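Side-chain contacts in S-adenosylmethionine tRNA ribosyltransferase (PDB 2NS0), which is of unknown function but has a small winged-helix-like fold of the helix-turn-helix clan, consistent with, though not proof of, a role in nucleic-acid binding: residues E9-A14 and S28-A33; V59-K64 and V68-A73. All coordinates share one frame; numbering follows the deposited sequence.

Contact 1: residues E9-A14 and S28-A33; sequences EECIRA and SDVARA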
loop_
_atom_site.group_PDB
_atom_site.type_symbol
_atom_site.label_atom_id
_atom_site.label_comp_id
_atom_site.label_asym_id
_atom_site.label_seq_id
_atom_site.Cartn_x
_atom_site.Cartn_y
_atom_site.Cartn_z
ATOM N N GLU A 9 -1.951 -3.993 6.787
ATOM C CA GLU A 9 -0.581 -4.355 6.537
ATOM C C GLU A 9 -0.456 -5.727 5.886
ATOM O O GLU A 9 0.309 -5.893 4.936
ATOM C CB GLU A 9 0.277 -4.205 7.797
ATOM C CG GLU A 9 0.526 -2.713 8.175
ATOM C CD GLU A 9 0.992 -2.545 9.629
ATOM O OE1 GLU A 9 1.595 -3.503 10.172
ATOM O OE2 GLU A 9 0.729 -1.484 10.239
ATOM N N GLU A 10 -1.199 -6.697 6.404
ATOM C CA GLU A 10 -1.180 -8.091 5.923
ATOM C C GLU A 10 -1.736 -8.171 4.527
ATOM O O GLU A 10 -1.267 -8.942 3.721
ATOM C CB GLU A 10 -1.991 -8.995 6.872
ATOM C CG GLU A 10 -2.541 -10.308 6.243
ATOM C CD GLU A 10 -1.465 -11.288 5.765
ATOM O OE1 GLU A 10 -0.263 -10.993 5.940
ATOM O OE2 GLU A 10 -1.824 -12.374 5.207
ATOM N N CYS A 11 -2.727 -7.335 4.228
ATOM C CA CYS A 11 -3.295 -7.282 2.883
ATOM C C CYS A 11 -2.308 -6.704 1.861
ATOM O O CYS A 11 -2.198 -7.256 0.768
ATOM C CB CYS A 11 -4.605 -6.502 2.874
ATOM S SG CYS A 11 -5.340 -6.463 1.233
ATOM N N ILE A 12 -1.612 -5.606 2.193
ATOM C CA ILE A 12 -0.514 -5.086 1.340
ATOM C C ILE A 12 0.488 -6.201 1.034
ATOM O O ILE A 12 0.855 -6.426 -0.146
ATOM C CB ILE A 12 0.213 -3.861 1.966
ATOM C CG1 ILE A 12 -0.699 -2.638 1.981
ATOM C CG2 ILE A 12 1.502 -3.475 1.148
ATOM C CD1 ILE A 12 -0.281 -1.531 2.973
ATOM N N ARG A 13 0.917 -6.923 2.074
ATOM C CA ARG A 13 1.920 -8.014 1.892
ATOM C C ARG A 13 1.360 -9.117 1.023
ATOM O O ARG A 13 2.029 -9.605 0.144
ATOM C CB ARG A 13 2.398 -8.611 3.216
ATOM C CG ARG A 13 3.245 -7.644 4.013
ATOM C CD ARG A 13 3.792 -8.326 5.243
ATOM N NE ARG A 13 4.461 -7.402 6.143
ATOM C CZ ARG A 13 4.066 -7.137 7.380
ATOM N NH1 ARG A 13 2.966 -7.688 7.851
ATOM N NH2 ARG A 13 4.764 -6.309 8.153
ATOM N N ALA A 14 0.124 -9.490 1.272
ATOM C CA ALA A 14 -0.509 -10.581 0.562
ATOM C C ALA A 14 -0.651 -10.233 -0.906
ATOM O O ALA A 14 -0.402 -11.093 -1.762
ATOM C CB ALA A 14 -1.880 -10.874 1.152
ATOM N N SER A 28 -6.140 1.445 -3.841
ATOM C CA SER A 28 -7.458 0.865 -4.102
ATOM C C SER A 28 -7.450 -0.667 -4.216
ATOM O O SER A 28 -8.450 -1.285 -3.902
ATOM C CB SER A 28 -8.193 1.542 -5.285
ATOM O OG SER A 28 -7.712 1.144 -6.580
ATOM N N ASP A 29 -6.343 -1.275 -4.647
ATOM C CA ASP A 29 -6.239 -2.741 -4.694
ATOM C C ASP A 29 -6.368 -3.315 -3.266
ATOM O O ASP A 29 -7.028 -4.334 -3.060
ATOM C CB ASP A 29 -4.869 -3.199 -5.240
ATOM C CG ASP A 29 -4.695 -2.977 -6.754
ATOM O OD1 ASP A 29 -5.679 -2.917 -7.533
ATOM O OD2 ASP A 29 -3.532 -2.893 -7.172
ATOM N N VAL A 30 -5.689 -2.688 -2.300
ATOM C CA VAL A 30 -5.794 -3.049 -0.882
ATOM C C VAL A 30 -7.218 -2.789 -0.351
ATOM O O VAL A 30 -7.837 -3.668 0.222
ATOM C CB VAL A 30 -4.738 -2.253 -0.018
ATOM C CG1 VAL A 30 -4.631 -2.830 1.432
ATOM C CG2 VAL A 30 -3.391 -2.239 -0.679
ATOM N N ALA A 31 -7.732 -1.566 -0.501
ATOM C CA ALA A 31 -9.058 -1.221 0.015
ATOM C C ALA A 31 -10.134 -2.173 -0.529
ATOM O O ALA A 31 -10.993 -2.587 0.233
ATOM C CB ALA A 31 -9.403 0.207 -0.284
ATOM N N ARG A 32 -10.062 -2.535 -1.814
ATOM C CA ARG A 32 -11.054 -3.397 -2.448
ATOM C C ARG A 32 -10.891 -4.810 -1.910
ATOM O O ARG A 32 -11.852 -5.536 -1.780
ATOM C CB ARG A 32 -10.929 -3.447 -3.983
ATOM C CG ARG A 32 -11.537 -2.255 -4.798
ATOM C CD ARG A 32 -11.466 -2.434 -6.403
ATOM N NE ARG A 32 -11.960 -1.231 -7.106
ATOM C CZ ARG A 32 -13.258 -0.945 -7.346
ATOM N NH1 ARG A 32 -14.269 -1.767 -6.991
ATOM N NH2 ARG A 32 -13.573 0.171 -7.981
ATOM N N ALA A 33 -9.666 -5.222 -1.636
ATOM C CA ALA A 33 -9.465 -6.589 -1.149
ATOM C C ALA A 33 -10.049 -6.729 0.248
ATOM O O ALA A 33 -10.638 -7.732 0.521
ATOM C CB ALA A 33 -7.992 -6.988 -1.164
#

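Contact 2: residues V59-K64 and V68-A73; sequences VEVTQK and VDPRSA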
loop_
_atom_site.group_PDB
_atom_site.type_symbol
_atom_site.label_atom_id
_atom_site.label_comp_id
_atom_site.label_asym_id
_atom_site.label_seq_id
_atom_site.Cartn_x
_atom_site.Cartn_y
_atom_site.Cartn_z
ATOM N N VAL A 59 8.515 -2.109 2.055
ATOM C CA VAL A 59 7.985 -1.673 0.786
ATOM C C VAL A 59 8.485 -0.265 0.506
ATOM O O VAL A 59 8.954 0.414 1.430
ATOM C CB VAL A 59 6.403 -1.691 0.764
ATOM C CG1 VAL A 59 5.840 -3.086 1.174
ATOM C CG2 VAL A 59 5.805 -0.540 1.573
ATOM N N GLU A 60 8.399 0.150 -0.762
ATOM C CA GLU A 60 8.536 1.556 -1.148
ATOM C C GLU A 60 7.260 2.027 -1.828
ATOM O O GLU A 60 6.566 1.258 -2.537
ATOM C CB GLU A 60 9.690 1.765 -2.138
ATOM C CG GLU A 60 11.062 1.521 -1.543
ATOM C CD GLU A 60 12.124 1.392 -2.589
ATOM O OE1 GLU A 60 11.911 0.638 -3.577
ATOM O OE2 GLU A 60 13.160 2.075 -2.435
ATOM N N VAL A 61 6.979 3.306 -1.662
ATOM C CA VAL A 61 5.834 3.901 -2.318
ATOM C C VAL A 61 6.434 4.857 -3.354
ATOM O O VAL A 61 7.418 5.578 -3.048
ATOM C CB VAL A 61 4.963 4.706 -1.294
ATOM C CG1 VAL A 61 3.860 5.496 -2.019
ATOM C CG2 VAL A 61 4.412 3.801 -0.149
ATOM N N THR A 62 5.876 4.847 -4.570
ATOM C CA THR A 62 6.341 5.714 -5.647
ATOM C C THR A 62 5.197 6.518 -6.240
ATOM O O THR A 62 4.037 6.125 -6.192
ATOM C CB THR A 62 7.075 4.947 -6.804
ATOM O OG1 THR A 62 6.142 4.127 -7.508
ATOM C CG2 THR A 62 8.255 4.062 -6.267
ATOM N N GLN A 63 5.550 7.665 -6.791
ATOM C CA GLN A 63 4.628 8.496 -7.535
ATOM C C GLN A 63 5.407 9.085 -8.700
ATOM O O GLN A 63 6.457 9.689 -8.524
ATOM C CB GLN A 63 4.079 9.603 -6.656
ATOM C CG GLN A 63 2.957 10.293 -7.353
ATOM C CD GLN A 63 2.315 11.321 -6.486
ATOM O OE1 GLN A 63 1.174 11.147 -6.075
ATOM N NE2 GLN A 63 3.023 12.404 -6.208
ATOM N N LYS A 64 4.885 8.879 -9.895
ATOM C CA LYS A 64 5.573 9.249 -11.099
ATOM C C LYS A 64 7.024 8.765 -11.154
ATOM O O LYS A 64 7.912 9.481 -11.639
ATOM C CB LYS A 64 5.463 10.770 -11.296
ATOM C CG LYS A 64 4.004 11.171 -11.345
ATOM C CD LYS A 64 3.826 12.588 -11.405
ATOM C CE LYS A 64 2.382 12.845 -11.239
ATOM N NZ LYS A 64 2.180 14.261 -11.342
ATOM N N VAL A 68 8.288 8.248 -2.716
ATOM C CA VAL A 68 7.580 9.282 -1.929
ATOM C C VAL A 68 7.028 8.679 -0.596
ATOM O O VAL A 68 6.929 7.456 -0.437
ATOM C CB VAL A 68 6.362 9.939 -2.740
ATOM C CG1 VAL A 68 6.806 10.695 -4.031
ATOM C CG2 VAL A 68 5.262 8.868 -3.050
ATOM N N ASP A 69 6.628 9.561 0.329
ATOM C CA ASP A 69 5.912 9.186 1.524
ATOM C C ASP A 69 4.435 9.234 1.147
ATOM O O ASP A 69 3.933 10.307 0.756
ATOM C CB ASP A 69 6.200 10.245 2.604
ATOM C CG ASP A 69 5.530 9.941 3.954
ATOM O OD1 ASP A 69 4.601 9.141 4.042
ATOM O OD2 ASP A 69 5.918 10.579 4.930
ATOM N N PRO A 70 3.718 8.090 1.277
ATOM C CA PRO A 70 2.282 7.993 0.937
ATOM C C PRO A 70 1.407 8.871 1.825
ATOM O O PRO A 70 0.279 9.208 1.453
ATOM C CB PRO A 70 1.947 6.529 1.266
ATOM C CG PRO A 70 2.909 6.163 2.299
ATOM C CD PRO A 70 4.196 6.795 1.803
ATOM N N ARG A 71 1.927 9.221 2.997
ATOM C CA ARG A 71 1.182 10.061 3.944
ATOM C C ARG A 71 1.157 11.516 3.496
ATOM O O ARG A 71 0.251 12.257 3.880
ATOM C CB ARG A 71 1.721 9.889 5.385
ATOM C CG ARG A 71 1.361 8.521 5.991
ATOM C CD ARG A 71 2.379 8.070 7.026
ATOM N NE ARG A 71 3.722 7.956 6.434
ATOM C CZ ARG A 71 4.723 7.288 6.994
ATOM N NH1 ARG A 71 4.559 6.666 8.159
ATOM N NH2 ARG A 71 5.892 7.242 6.390
ATOM N N SER A 72 2.131 11.904 2.667
ATOM C CA SER A 72 2.301 13.296 2.150
ATOM C C SER A 72 1.870 13.525 0.707
ATOM O O SER A 72 1.479 14.628 0.348
ATOM C CB SER A 72 3.762 13.696 2.207
ATOM O OG SER A 72 4.149 13.776 3.548
ATOM N N ALA A 73 2.000 12.481 -0.107
ATOM C CA ALA A 73 1.818 12.516 -1.572
ATOM C C ALA A 73 0.362 12.747 -1.951
ATOM O O ALA A 73 -0.534 12.169 -1.370
ATOM C CB ALA A 73 2.332 11.190 -2.239
HETATM O O HOH W 1 8.197 5.165 0.381
#

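Contact 1: residues E9-A14 and S28-A33
Cys11 and Ile12 of the first helix meet Val30 and Ala33 of the second, a contact that packs these two helices together in a three-helix core, consistent with a helix-turn-helix domain of the winged-helix type. The segments cross steeply, with 116° between their N-to-C directions and 9.5 Å between axes at closest approach. Ile12 and Val30 are the facing pair, their CA atoms 6.1 Å apart, and what joins the segments is apolar side-chain packing.

Along 9-14, Glu9 comes first and turns away from this interface to form a salt bridge with Arg52 of helix 43-55. Cys11 follows, directed at the second helix. With SG anti to the backbone N (chi1 -179°), the sulfur reaches across to two methyl groups of helix 27-34, the nearer branch of Val30, whose CG1 is 3.7 Å from Cys11 SG, and that of Ala33. Cys11 CB lies 3.9 Å from Val30 CG1, so that methyl rests against both atoms of the cysteine side chain. Ile12, next in line, meets mainly the second methyl of Val30: its CG1 lies 3.8 Å from Val30 CG2, and the two branched side chains cross at a slant. Buried Ile12 and Val30 also touch Ala49 and Val46 of helix 43-55, so the third helix packs against both partners. Arg13 forms a salt bridge with Glu58 through its NE.

Val30 thus divides its branches, CG1 serving mainly Cys11 and CG2 serving Ile12. At the exposed Ala33, the contact ends with Cys11 SG 3.6 Å from Ala33 CB.

Contact 2: residues V59-K64 and V68-A73
Val61 packs against Val68 and Pro70 while its backbone joins the two segments. Its CB lies 3.5 Å from Val68 O, with Pro70 CD a little farther off, and there the side chain divides. CG1, anti to the backbone N (chi1 172°), meets Val68 CG2 at 3.8 Å and also touches Pro70 CB; CG2 comes obliquely onto the CD-CG side of the ring, 3.6 Å from Pro70 CD. Without the two methyls, as with an alanine here, the Pro70 ring and Val68 CG2 would probably lose most of their apolar packing on Val61, opening a gap between strand and loop. Both methyls of Val68 also rest against Gln63 CB.

Val68 N donates to Val61 O at 2.8 Å in a nearly straight bond (168°), and a water accepts from Val61 N and donates to Val68 O, replacing a direct return bond. Farther on, Asp69 OD1 takes three donors: Arg71 N, in an Asx turn, and, gripped side-on, Arg71 NE and NH2. NE bonds on the syn side, in the guanidinium plane; Arg71 NH1 pairs with Asp55. The result is a beta hairpin whose second strand soon gives way to a water-bridged pair and a loop, consistent with the wing of a winged-helix fold.

From the N terminus, helix 5-18 runs into a connection that returns as helix 27-34, and contact 1 closes this first loop. The chain then passes through helix 43-55 into strand 59-63, where contact 2 opens and closes the short hairpin through strand 66-67 before the loop leads to strand 78-81. The two closures follow in series, without nesting or crossing, and lie on opposite sides of the chain's centre, their centres about 16 Å apart. Helix 43-55 lies against both, meeting contact 2 through Ala50 on Val61. Strand 78-81 pairs with strand 59-63, and its Ile79 reaches Ile12 of contact 1, tying the sheet to the first helix.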